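Local coordinates for penicillin-binding protein A (Mycobacterium tuberculosis, PDB 3UN7) that probably cross-links the peptidoglycan of the bacterial cell wall as a D,D-transpeptidase that forms a serine acyl-ester, and takes part in regulating cell length, at residues E247-S252 and A393-T398; G192-V197 and W413-A418; A208-Q213 and T371-G376; S252-F257 and T306-K311; R274-D279 and A321-T326. All blocks are in the same frame, centred on the assembly; numbering follows the deposited sequence.

Interaction 1 (E247-S252 and A393-T398); sequences EAFVKS and ASKTGT
K395 reaches from strand 393-399 to the end of helix 245-251, laying its methylenes against F249 and bringing NZ to S252. The tight part is here: CD sits 3.7 Å from F249 CZ, at the far end of the ring, and CE lies over one ring face, displaced toward the rim. With CG anti to the backbone N (chi1 -172°), the bends at chi2 and chi4 carry the chain past one face of that ring and bring NZ to S252 OG, to which it donates at 2.7 Å. A weak bond joins K395 NZ to T396 O (3.4 Å), while NZ is too far from the ring for more than a weak cation-pi attraction. S252 OG also bonds K196 NZ, so two lysines grip one hydroxyl. Positive phi (58°) makes S252 the C-prime residue of the Schellman motif that ends the helix. V197 closes this buried side, touching F249 and K395. The other helix side is looser: V250 and K251 start away from the strand, K251 on the exposed side, its NZ bonded to C237 O. S252 opens the SXN motif and K395 the KTG motif; their meeting beside S193, the presumed acyl-ester serine, is typical of a penicillin-binding transpeptidase active site.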
# COMPACT_ATOMS: atom_id res chain seq x y z
N GLU A 247 -15.41 0.92 22.34
CA GLU A 247 -14.84 2.17 22.79
C GLU A 247 -13.31 2.17 22.66
O GLU A 247 -12.73 3.12 22.14
CB GLU A 247 -15.28 2.49 24.22
CG GLU A 247 -15.00 3.92 24.64
CD GLU A 247 -15.72 4.32 25.92
OE1 GLU A 247 -15.85 3.48 26.84
OE2 GLU A 247 -16.14 5.49 26.00
N ALA A 248 -12.67 1.09 23.11
CA ALA A 248 -11.21 0.95 23.01
C ALA A 248 -10.74 1.03 21.56
O ALA A 248 -9.70 1.64 21.26
CB ALA A 248 -10.74 -0.36 23.63
N PHE A 249 -11.49 0.42 20.65
CA PHE A 249 -11.13 0.47 19.23
C PHE A 249 -11.18 1.89 18.69
O PHE A 249 -10.22 2.36 18.09
CB PHE A 249 -12.02 -0.45 18.39
CG PHE A 249 -11.59 -0.57 16.96
CD1 PHE A 249 -10.77 -1.62 16.56
CD2 PHE A 249 -12.00 0.37 16.00
CE1 PHE A 249 -10.37 -1.75 15.24
CE2 PHE A 249 -11.58 0.26 14.67
CZ PHE A 249 -10.77 -0.80 14.30
N VAL A 250 -12.30 2.58 18.89
CA VAL A 250 -12.43 3.92 18.31
C VAL A 250 -11.45 4.90 18.94
O VAL A 250 -10.89 5.75 18.25
CB VAL A 250 -13.91 4.44 18.25
CG1 VAL A 250 -14.83 3.37 17.70
CG2 VAL A 250 -14.38 4.90 19.59
N LYS A 251 -11.21 4.75 20.24
CA LYS A 251 -10.23 5.57 20.94
C LYS A 251 -8.81 5.06 20.72
O LYS A 251 -7.84 5.78 20.98
CB LYS A 251 -10.55 5.63 22.43
CG LYS A 251 -11.78 6.49 22.76
CD LYS A 251 -11.90 6.71 24.26
CE LYS A 251 -12.20 8.17 24.56
NZ LYS A 251 -12.04 8.47 26.01
N SER A 252 -8.70 3.83 20.22
CA SER A 252 -7.42 3.16 19.95
C SER A 252 -6.52 3.05 21.19
O SER A 252 -5.33 3.41 21.16
CB SER A 252 -6.68 3.84 18.78
OG SER A 252 -5.67 2.99 18.27
N ALA A 393 -14.80 4.64 6.52
CA ALA A 393 -14.39 3.73 7.57
C ALA A 393 -12.87 3.80 7.57
O ALA A 393 -12.25 3.67 6.51
CB ALA A 393 -14.84 2.30 7.26
N SER A 394 -12.27 3.98 8.74
CA SER A 394 -10.83 4.14 8.78
C SER A 394 -10.20 3.62 10.07
O SER A 394 -10.90 3.31 11.03
CB SER A 394 -10.47 5.62 8.60
OG SER A 394 -10.76 6.34 9.79
N LYS A 395 -8.87 3.55 10.07
CA LYS A 395 -8.09 3.39 11.29
C LYS A 395 -6.82 4.23 11.13
O LYS A 395 -6.05 4.00 10.19
CB LYS A 395 -7.74 1.92 11.54
CG LYS A 395 -7.09 1.67 12.91
CD LYS A 395 -8.13 1.75 14.03
CE LYS A 395 -7.51 1.64 15.42
NZ LYS A 395 -6.64 2.80 15.74
N THR A 396 -6.59 5.18 12.03
CA THR A 396 -5.34 5.95 12.00
C THR A 396 -4.48 5.58 13.18
O THR A 396 -4.97 5.39 14.30
CB THR A 396 -5.54 7.51 11.88
OG1 THR A 396 -5.32 8.14 13.14
CG2 THR A 396 -6.89 7.87 11.37
N GLY A 397 -3.18 5.43 12.95
CA GLY A 397 -2.29 5.11 14.06
C GLY A 397 -0.85 5.50 13.82
O GLY A 397 -0.51 6.06 12.77
N THR A 398 -0.02 5.20 14.80
CA THR A 398 1.41 5.41 14.70
C THR A 398 2.09 4.07 14.88
O THR A 398 1.47 3.12 15.36
CB THR A 398 1.95 6.35 15.81
OG1 THR A 398 1.74 5.73 17.08
CG2 THR A 398 1.24 7.66 15.79

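Interaction 2 (G192-V197 and W413-A418); sequences GSTFKV and WYIAFA
The W413 indole receives T194 over one face, OG1 standing 4.2 Å above the ring plane and offset toward the rim, while the indole NE1 is hydrogen-bonded to P190 O. T194 belongs to the SXXK motif that runs from S193, the presumed acyl-ester serine, to K196, and the contact lays this turn on strand 411-418 of the antiparallel transpeptidase sheet. The T194 hydroxyl is itself held by P191 O and N320 ND2, so its position over the indole goes with bonds made outside the contact. The T194 chi1 of 54° places OG1 between the backbone N and carbonyl carbon and turns CG2 down onto the strand. That methyl does most of the touching: it meets W413 CB at 3.5 Å, the two side chains crossing at about a right angle, and I415 CG1 at 4.0 Å. Apart from the hydroxyl over the indole, the meeting is one of hydrocarbon, all of it buried. Backbone bonds from S193 to T398 and from W413 to G397 tie both segments to strand 393-399, which bears the KTG motif. One helical turn beyond T194, V197 CG2 closes the row on I415 CD1 at 4.3 Å.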
# COMPACT_ATOMS: atom_id res chain seq x y z
N GLY A 192 1.88 -0.81 13.53
CA GLY A 192 1.46 -0.13 14.75
C GLY A 192 -0.02 -0.27 15.05
O GLY A 192 -0.59 -1.35 14.90
N SER A 193 -0.64 0.84 15.46
CA SER A 193 -2.06 0.88 15.83
C SER A 193 -3.03 0.38 14.76
O SER A 193 -4.13 -0.07 15.09
CB SER A 193 -2.46 2.31 16.22
OG SER A 193 -1.67 2.74 17.30
N THR A 194 -2.65 0.46 13.48
CA THR A 194 -3.53 -0.06 12.42
C THR A 194 -3.77 -1.57 12.58
O THR A 194 -4.81 -2.10 12.15
CB THR A 194 -3.00 0.22 10.97
OG1 THR A 194 -1.67 -0.27 10.82
CG2 THR A 194 -3.08 1.71 10.61
N PHE A 195 -2.81 -2.26 13.20
CA PHE A 195 -2.87 -3.71 13.40
C PHE A 195 -3.94 -4.14 14.40
O PHE A 195 -4.33 -5.31 14.43
CB PHE A 195 -1.51 -4.28 13.80
CG PHE A 195 -1.34 -5.73 13.43
CD1 PHE A 195 -1.33 -6.11 12.09
CD2 PHE A 195 -1.22 -6.71 14.40
CE1 PHE A 195 -1.18 -7.44 11.74
CE2 PHE A 195 -1.08 -8.04 14.04
CZ PHE A 195 -1.05 -8.40 12.70
N LYS A 196 -4.43 -3.20 15.21
CA LYS A 196 -5.57 -3.47 16.10
C LYS A 196 -6.80 -3.92 15.30
O LYS A 196 -7.73 -4.50 15.85
CB LYS A 196 -5.89 -2.25 16.96
CG LYS A 196 -4.73 -1.80 17.83
CD LYS A 196 -5.03 -0.45 18.49
CE LYS A 196 -3.90 -0.02 19.40
NZ LYS A 196 -4.02 1.43 19.75
N VAL A 197 -6.81 -3.66 14.00
CA VAL A 197 -7.84 -4.21 13.13
C VAL A 197 -7.74 -5.74 13.11
O VAL A 197 -8.74 -6.44 13.19
CB VAL A 197 -7.74 -3.64 11.69
CG1 VAL A 197 -8.67 -4.39 10.75
CG2 VAL A 197 -8.05 -2.13 11.68
N TRP A 413 0.25 6.11 10.05
CA TRP A 413 -0.51 5.30 9.12
C TRP A 413 -1.96 5.76 9.10
O TRP A 413 -2.50 6.18 10.13
CB TRP A 413 -0.56 3.86 9.60
CG TRP A 413 0.62 2.97 9.36
CD1 TRP A 413 1.60 2.65 10.26
CD2 TRP A 413 0.89 2.19 8.18
NE1 TRP A 413 2.49 1.76 9.70
CE2 TRP A 413 2.06 1.44 8.43
CE3 TRP A 413 0.26 2.06 6.93
CZ2 TRP A 413 2.63 0.58 7.47
CZ3 TRP A 413 0.82 1.19 5.97
CH2 TRP A 413 1.99 0.46 6.25
N TYR A 414 -2.59 5.63 7.94
CA TYR A 414 -4.05 5.75 7.81
C TYR A 414 -4.47 4.66 6.84
O TYR A 414 -3.94 4.57 5.75
CB TYR A 414 -4.41 7.10 7.22
CG TYR A 414 -5.89 7.42 7.06
CD1 TYR A 414 -6.69 7.77 8.16
CD2 TYR A 414 -6.47 7.45 5.79
CE1 TYR A 414 -8.03 8.11 7.99
CE2 TYR A 414 -7.80 7.78 5.61
CZ TYR A 414 -8.57 8.10 6.71
OH TYR A 414 -9.88 8.43 6.50
N ILE A 415 -5.39 3.80 7.26
CA ILE A 415 -6.00 2.85 6.33
C ILE A 415 -7.51 3.08 6.33
O ILE A 415 -8.09 3.41 7.37
CB ILE A 415 -5.62 1.37 6.63
CG1 ILE A 415 -6.07 0.93 8.03
CG2 ILE A 415 -4.10 1.18 6.48
CD1 ILE A 415 -6.02 -0.60 8.22
N ALA A 416 -8.14 2.95 5.16
CA ALA A 416 -9.53 3.40 5.05
C ALA A 416 -10.23 2.85 3.82
O ALA A 416 -9.59 2.38 2.89
CB ALA A 416 -9.60 4.93 5.05
N PHE A 417 -11.55 2.89 3.86
CA PHE A 417 -12.36 2.62 2.68
C PHE A 417 -13.64 3.45 2.69
O PHE A 417 -14.05 3.95 3.73
CB PHE A 417 -12.61 1.11 2.50
CG PHE A 417 -13.34 0.46 3.64
CD1 PHE A 417 -14.73 0.36 3.63
CD2 PHE A 417 -12.63 -0.11 4.71
CE1 PHE A 417 -15.40 -0.28 4.67
CE2 PHE A 417 -13.30 -0.76 5.75
CZ PHE A 417 -14.69 -0.84 5.73
N ALA A 418 -14.23 3.63 1.52
CA ALA A 418 -15.37 4.51 1.35
C ALA A 418 -16.03 4.25 -0.00
O ALA A 418 -15.38 3.74 -0.90
CB ALA A 418 -14.91 5.98 1.44

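Interaction 3 (A208-Q213 and T371-G376); sequences ATETEQ and TELMVG
E210 OE1 is the oxygen on which this contact turns: E372 OE1 stands 2.5 Å from it, and L373 CD2 lies against it at 3.9 Å. At so short an oxygen-oxygen distance one of the acids probably carries a proton, which would ease the repulsion of two full negative charges. The second oxygen of E210 stays near the same group, E210 OE2 to E372 OE1 being 3.2 Å, a close approach without a hydrogen bond. The side chains arrive from opposite directions, both extended beyond CG, and their carboxylate planes are turned 55° apart. E372 has its CG anti to the backbone N (chi1 163°), which carries the acid out along the flank of its helix; E210 instead swings CG anti to the carbonyl carbon. L373, one residue on, supplies the buried apolar side, its CD2 over one face of the E210 carboxylate, while E372 lies on the exposed side. R246 touches the side chains of both E210 and L373, and its backbone bonds that of E210. Away from the annotated sites, the arrangement joins a type I beta turn, T209 to E212, in the loop after helix 196-205 to helix 364-379, at the surface of the transpeptidase domain.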
# COMPACT_ATOMS: atom_id res chain seq x y z
N ALA A 208 -15.36 -12.90 20.97
CA ALA A 208 -15.42 -11.67 21.75
C ALA A 208 -16.58 -10.81 21.22
O ALA A 208 -17.01 -10.97 20.07
CB ALA A 208 -14.11 -10.90 21.67
N THR A 209 -17.10 -9.93 22.05
CA THR A 209 -18.15 -9.01 21.60
C THR A 209 -17.65 -7.59 21.75
O THR A 209 -16.72 -7.32 22.52
CB THR A 209 -19.48 -9.16 22.36
OG1 THR A 209 -19.33 -8.71 23.70
CG2 THR A 209 -19.96 -10.60 22.35
N GLU A 210 -18.28 -6.69 21.01
CA GLU A 210 -17.92 -5.28 20.99
C GLU A 210 -18.21 -4.60 22.31
O GLU A 210 -17.66 -3.54 22.60
CB GLU A 210 -18.72 -4.56 19.92
CG GLU A 210 -18.37 -4.92 18.50
CD GLU A 210 -19.12 -4.04 17.53
OE1 GLU A 210 -19.60 -2.96 17.96
OE2 GLU A 210 -19.25 -4.42 16.34
N THR A 211 -19.09 -5.20 23.10
CA THR A 211 -19.56 -4.57 24.32
C THR A 211 -18.85 -5.09 25.55
O THR A 211 -19.07 -4.57 26.64
CB THR A 211 -21.09 -4.72 24.53
OG1 THR A 211 -21.34 -5.63 25.61
CG2 THR A 211 -21.80 -5.19 23.27
N GLU A 212 -17.98 -6.09 25.39
CA GLU A 212 -17.29 -6.65 26.54
C GLU A 212 -16.22 -5.69 27.05
O GLU A 212 -15.68 -4.87 26.29
CB GLU A 212 -16.69 -8.02 26.23
CG GLU A 212 -15.46 -7.99 25.33
CD GLU A 212 -14.38 -8.91 25.81
OE1 GLU A 212 -14.29 -9.17 27.05
OE2 GLU A 212 -13.60 -9.39 24.96
N GLN A 213 -15.91 -5.81 28.33
CA GLN A 213 -15.17 -4.79 29.05
C GLN A 213 -13.68 -5.10 29.13
O GLN A 213 -13.29 -6.21 29.49
CB GLN A 213 -15.77 -4.60 30.45
CG GLN A 213 -17.23 -4.11 30.42
CD GLN A 213 -17.37 -2.72 29.81
OE1 GLN A 213 -18.05 -2.53 28.80
NE2 GLN A 213 -16.69 -1.75 30.41
N THR A 371 -16.24 -2.96 10.02
CA THR A 371 -16.66 -1.78 9.29
C THR A 371 -17.28 -0.71 10.21
O THR A 371 -16.92 0.47 10.14
CB THR A 371 -17.65 -2.16 8.18
OG1 THR A 371 -17.00 -3.05 7.25
CG2 THR A 371 -18.10 -0.93 7.42
N GLU A 372 -18.20 -1.15 11.07
CA GLU A 372 -18.86 -0.29 12.04
C GLU A 372 -17.86 0.32 13.03
O GLU A 372 -17.92 1.51 13.35
CB GLU A 372 -19.92 -1.13 12.76
CG GLU A 372 -20.47 -0.60 14.08
CD GLU A 372 -20.95 -1.74 14.99
OE1 GLU A 372 -20.74 -1.63 16.23
OE2 GLU A 372 -21.50 -2.75 14.45
N LEU A 373 -16.91 -0.50 13.48
CA LEU A 373 -15.85 -0.03 14.37
C LEU A 373 -15.00 1.05 13.69
O LEU A 373 -14.66 2.07 14.29
CB LEU A 373 -14.98 -1.21 14.81
CG LEU A 373 -15.64 -2.19 15.80
CD1 LEU A 373 -14.70 -3.31 16.24
CD2 LEU A 373 -16.12 -1.45 17.02
N MET A 374 -14.68 0.81 12.43
CA MET A 374 -13.87 1.72 11.63
C MET A 374 -14.62 2.99 11.23
O MET A 374 -14.03 4.06 11.15
CB MET A 374 -13.31 0.97 10.42
CG MET A 374 -12.22 -0.01 10.80
SD MET A 374 -11.62 -1.00 9.41
CE MET A 374 -10.70 0.23 8.46
N VAL A 375 -15.92 2.88 10.99
CA VAL A 375 -16.77 4.08 10.85
C VAL A 375 -16.71 4.93 12.13
O VAL A 375 -16.58 6.16 12.09
CB VAL A 375 -18.23 3.74 10.47
CG1 VAL A 375 -19.15 4.95 10.64
CG2 VAL A 375 -18.28 3.23 9.01
N GLY A 376 -16.77 4.26 13.28
CA GLY A 376 -16.67 4.95 14.57
C GLY A 376 -15.32 5.62 14.76
O GLY A 376 -15.26 6.77 15.20

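Interaction 4 (S252-F257 and T306-K311); sequences SCNTAF and TSIGQK
The SXN motif, S252 to N254, leads into helix 254-264, whose first turn here meets the loop that follows helix 300-306, with I308 and S307 as the touching residues of that loop. I308 makes the largest share of the contact, touching through CG2. With chi1 at 56°, this methyl lies anti to the carbonyl carbon of I308 and points into the first turn of the helix. There CG2 lies 3.7 Å from N254 O, 3.9 Å from F257 CB and 4.0 Å from N254 OD1, a single methyl seated among a peptide oxygen, a side-chain amide and a methylene. N254 and I308 cross at about a right angle. The amide of N254 is fixed by partners beyond the loop: OD1 takes a bond from K196 NZ and ND2 gives one to E230 O, which holds the group beside the presumed acyl-ester serine S193. F257 starts toward the loop, but its ring leads away to K196, T199 and T200 of helix 196-205, and C253 O lies in the ring plane at its edge. C253, at the N-cap position of the helix, is disulfide-bonded to C237. The loop keeps its shape through a type I turn, T306 to G309, and a Schellman motif in which G309, at positive phi, is the C-prime residue. S307 OG is hydrogen-bonded to L303 O in the preceding helix, leaving S307 CB against F257 O at 3.4 Å.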
# COMPACT_ATOMS: atom_id res chain seq x y z
N SER A 252 -8.70 3.83 20.22
CA SER A 252 -7.42 3.16 19.95
C SER A 252 -6.52 3.05 21.19
O SER A 252 -5.33 3.41 21.16
CB SER A 252 -6.68 3.84 18.78
OG SER A 252 -5.67 2.99 18.27
N CYS A 253 -7.09 2.56 22.29
CA CYS A 253 -6.38 2.52 23.57
C CYS A 253 -5.46 1.31 23.60
O CYS A 253 -5.93 0.19 23.53
CB CYS A 253 -7.38 2.48 24.72
SG CYS A 253 -8.48 3.92 24.79
N ASN A 254 -4.16 1.55 23.73
CA ASN A 254 -3.16 0.48 23.67
C ASN A 254 -3.32 -0.65 24.68
O ASN A 254 -3.18 -1.82 24.34
CB ASN A 254 -1.74 1.05 23.80
CG ASN A 254 -1.28 1.77 22.55
OD1 ASN A 254 -1.73 1.48 21.44
ND2 ASN A 254 -0.37 2.72 22.73
N THR A 255 -3.56 -0.29 25.94
CA THR A 255 -3.54 -1.29 27.01
C THR A 255 -4.69 -2.29 26.89
O THR A 255 -4.52 -3.49 27.18
CB THR A 255 -3.49 -0.62 28.40
OG1 THR A 255 -4.64 0.20 28.58
CG2 THR A 255 -2.23 0.25 28.52
N ALA A 256 -5.84 -1.81 26.44
CA ALA A 256 -6.99 -2.65 26.12
C ALA A 256 -6.68 -3.69 25.04
O ALA A 256 -7.15 -4.82 25.12
CB ALA A 256 -8.18 -1.79 25.71
N PHE A 257 -5.92 -3.31 24.01
CA PHE A 257 -5.55 -4.27 22.97
C PHE A 257 -4.40 -5.21 23.36
O PHE A 257 -4.32 -6.34 22.88
CB PHE A 257 -5.34 -3.57 21.63
CG PHE A 257 -6.63 -3.16 21.01
CD1 PHE A 257 -7.36 -4.06 20.25
CD2 PHE A 257 -7.18 -1.91 21.28
CE1 PHE A 257 -8.59 -3.71 19.71
CE2 PHE A 257 -8.41 -1.55 20.74
CZ PHE A 257 -9.12 -2.46 19.95
N THR A 306 2.93 -7.41 19.76
CA THR A 306 2.38 -7.78 18.45
C THR A 306 0.94 -7.31 18.28
O THR A 306 0.54 -6.92 17.17
CB THR A 306 2.47 -9.32 18.22
OG1 THR A 306 3.85 -9.71 18.18
CG2 THR A 306 1.79 -9.74 16.90
N SER A 307 0.19 -7.33 19.38
CA SER A 307 -1.25 -7.05 19.38
C SER A 307 -1.56 -5.60 19.05
O SER A 307 -2.68 -5.29 18.63
CB SER A 307 -1.86 -7.41 20.74
OG SER A 307 -1.69 -8.79 21.01
N ILE A 308 -0.57 -4.73 19.24
CA ILE A 308 -0.67 -3.31 18.83
C ILE A 308 0.32 -3.00 17.70
O ILE A 308 0.78 -1.87 17.54
CB ILE A 308 -0.49 -2.36 20.03
CG1 ILE A 308 0.84 -2.62 20.75
CG2 ILE A 308 -1.69 -2.48 20.98
CD1 ILE A 308 1.16 -1.62 21.89
N GLY A 309 0.63 -4.04 16.93
CA GLY A 309 1.36 -3.92 15.68
C GLY A 309 2.83 -3.59 15.79
O GLY A 309 3.41 -3.01 14.87
N GLN A 310 3.44 -3.94 16.92
CA GLN A 310 4.87 -3.73 17.10
C GLN A 310 5.61 -5.07 17.09
O GLN A 310 5.25 -5.98 16.34
CB GLN A 310 5.17 -2.92 18.38
CG GLN A 310 4.56 -1.50 18.41
CD GLN A 310 5.03 -0.57 17.28
OE1 GLN A 310 4.47 0.51 17.10
NE2 GLN A 310 6.08 -0.96 16.55
N LYS A 311 6.65 -5.18 17.93
CA LYS A 311 7.59 -6.31 17.89
C LYS A 311 8.04 -6.65 16.45
O LYS A 311 8.72 -5.85 15.81
CB LYS A 311 7.03 -7.53 18.64
CG LYS A 311 8.08 -8.64 18.96
CD LYS A 311 9.36 -8.07 19.59
CE LYS A 311 10.43 -9.14 19.85
NZ LYS A 311 10.36 -9.59 21.26

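Interaction 5 (R274-D279 and A321-T326); sequences RAFGLD and AEIAAT
F276 meets helix 317-328 with one flank of its ring, crossing I323 at about a right angle and T326 obliquely. Both partners graze the phenyl neither squarely on a face nor at an edge. F276 CD1 touches I323 CG1 at 3.9 Å, and the neighbouring CE1 touches T326 CG2 at 3.7 Å. I323 also brings CG2 to 4.0 Å from both CD1 and CE1, on the same side of the ring plane as CG1, while T326 CG2 lies on the other, and this flank of the ring sits between the two residues. In T326 the methyl is anti to the backbone N, which turns CG2 onto the ring and sends OG1 (chi1 -63°) back to its own helix. There the hydroxyl donates to E322 O, OG1 to O 2.8 Å, from above the carbonyl plane and on the opposite face from T326 N, which bonds the same oxygen. A water joins the segments, giving one hydrogen to F276 O at 3.0 Å and one to T326 OG1 at 2.9 Å. F276 is the first residue after helix 266-275, and G277 is the C-prime residue of the Schellman motif that ends it. I198 of helix 196-205 touches both F276 and I323, placing the contact where three helices converge. The chemistry is therefore mainly dispersive: the carbonyl of F276, just past the helix end, is met by the bridging water, and T326 serves as apolar partner through CG2 and as polar one through OG1, also bonded to T333 OG1.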
# COMPACT_ATOMS: atom_id res chain seq x y z
N ARG A 274 -2.60 -14.52 8.97
CA ARG A 274 -2.51 -15.35 7.76
C ARG A 274 -3.76 -15.22 6.89
O ARG A 274 -3.66 -15.09 5.66
CB ARG A 274 -2.28 -16.81 8.14
CG ARG A 274 -1.65 -17.64 7.03
CD ARG A 274 -0.12 -17.57 7.06
NE ARG A 274 0.49 -18.44 8.09
CZ ARG A 274 0.80 -18.06 9.33
NH1 ARG A 274 0.56 -16.82 9.75
NH2 ARG A 274 1.34 -18.93 10.16
N ALA A 275 -4.93 -15.23 7.52
CA ALA A 275 -6.19 -15.07 6.80
C ALA A 275 -6.21 -13.75 6.01
O ALA A 275 -6.84 -13.65 4.96
CB ALA A 275 -7.36 -15.13 7.76
N PHE A 276 -5.51 -12.75 6.54
CA PHE A 276 -5.45 -11.44 5.91
C PHE A 276 -4.22 -11.25 5.05
O PHE A 276 -3.89 -10.12 4.69
CB PHE A 276 -5.51 -10.34 6.97
CG PHE A 276 -6.90 -9.93 7.32
CD1 PHE A 276 -7.60 -9.03 6.51
CD2 PHE A 276 -7.52 -10.43 8.45
CE1 PHE A 276 -8.90 -8.61 6.86
CE2 PHE A 276 -8.82 -10.03 8.81
CZ PHE A 276 -9.51 -9.13 8.01
N GLY A 277 -3.54 -12.36 4.73
CA GLY A 277 -2.45 -12.36 3.77
C GLY A 277 -1.04 -12.23 4.30
O GLY A 277 -0.09 -12.20 3.52
N LEU A 278 -0.88 -12.11 5.62
CA LEU A 278 0.47 -12.07 6.18
C LEU A 278 1.05 -13.47 6.19
O LEU A 278 0.31 -14.45 6.28
CB LEU A 278 0.45 -11.49 7.59
CG LEU A 278 0.48 -9.96 7.75
CD1 LEU A 278 -0.70 -9.30 7.03
CD2 LEU A 278 0.48 -9.63 9.23
N ASP A 279 2.38 -13.57 6.11
CA ASP A 279 3.08 -14.84 6.20
C ASP A 279 2.70 -15.82 5.08
O ASP A 279 2.86 -17.03 5.19
CB ASP A 279 2.93 -15.44 7.61
CG ASP A 279 3.60 -14.58 8.66
OD1 ASP A 279 4.85 -14.53 8.65
OD2 ASP A 279 2.90 -13.92 9.44
N ALA A 321 -3.37 -1.69 2.80
CA ALA A 321 -4.52 -1.34 1.93
C ALA A 321 -5.41 -2.55 1.70
O ALA A 321 -6.64 -2.42 1.66
CB ALA A 321 -4.06 -0.77 0.56
N GLU A 322 -4.78 -3.72 1.54
CA GLU A 322 -5.48 -4.98 1.30
C GLU A 322 -6.37 -5.41 2.49
O GLU A 322 -7.48 -5.93 2.29
CB GLU A 322 -4.46 -6.09 0.98
CG GLU A 322 -4.71 -6.84 -0.33
CD GLU A 322 -3.55 -7.77 -0.72
OE1 GLU A 322 -2.39 -7.30 -0.74
OE2 GLU A 322 -3.80 -8.97 -1.02
N ILE A 323 -5.89 -5.21 3.71
CA ILE A 323 -6.72 -5.45 4.92
C ILE A 323 -7.98 -4.60 4.86
O ILE A 323 -9.10 -5.11 5.03
CB ILE A 323 -5.94 -5.18 6.22
CG1 ILE A 323 -4.86 -6.24 6.41
CG2 ILE A 323 -6.86 -5.20 7.45
CD1 ILE A 323 -3.75 -5.81 7.36
N ALA A 324 -7.80 -3.31 4.57
CA ALA A 324 -8.93 -2.40 4.44
C ALA A 324 -9.87 -2.82 3.28
O ALA A 324 -11.09 -2.80 3.42
CB ALA A 324 -8.43 -0.95 4.27
N ALA A 325 -9.28 -3.20 2.14
CA ALA A 325 -10.05 -3.63 0.95
C ALA A 325 -10.85 -4.92 1.23
O ALA A 325 -11.98 -5.07 0.81
CB ALA A 325 -9.11 -3.86 -0.23
N THR A 326 -10.21 -5.85 1.94
CA THR A 326 -10.86 -7.09 2.36
C THR A 326 -12.11 -6.86 3.23
O THR A 326 -13.18 -7.40 2.95
CB THR A 326 -9.82 -8.02 3.07
OG1 THR A 326 -8.81 -8.36 2.11
CG2 THR A 326 -10.45 -9.32 3.59
O HOH W 1 -6.10 -8.87 3.06

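Overall arrangement
Interactions 1, 2 and 4 surround the active site and bring together the SXN, SXXK and KTG motifs: interactions 1 and 4 share S252, and K196 of interaction 2 bonds both S252 and N254. All three are buried, yet only interaction 1 has a direct hydrogen bond between its segments; interactions 2 and 4 pack chiefly through methyl groups. Strands 393-399 and 411-418, neighbours in one sheet, join interactions 1 and 2. Interaction 5 is equally buried but away from the site, and touches interaction 2 through V197 and I323. Interaction 3, partly exposed, pairs two acids, while its helix reaches inward to F249 of interaction 1.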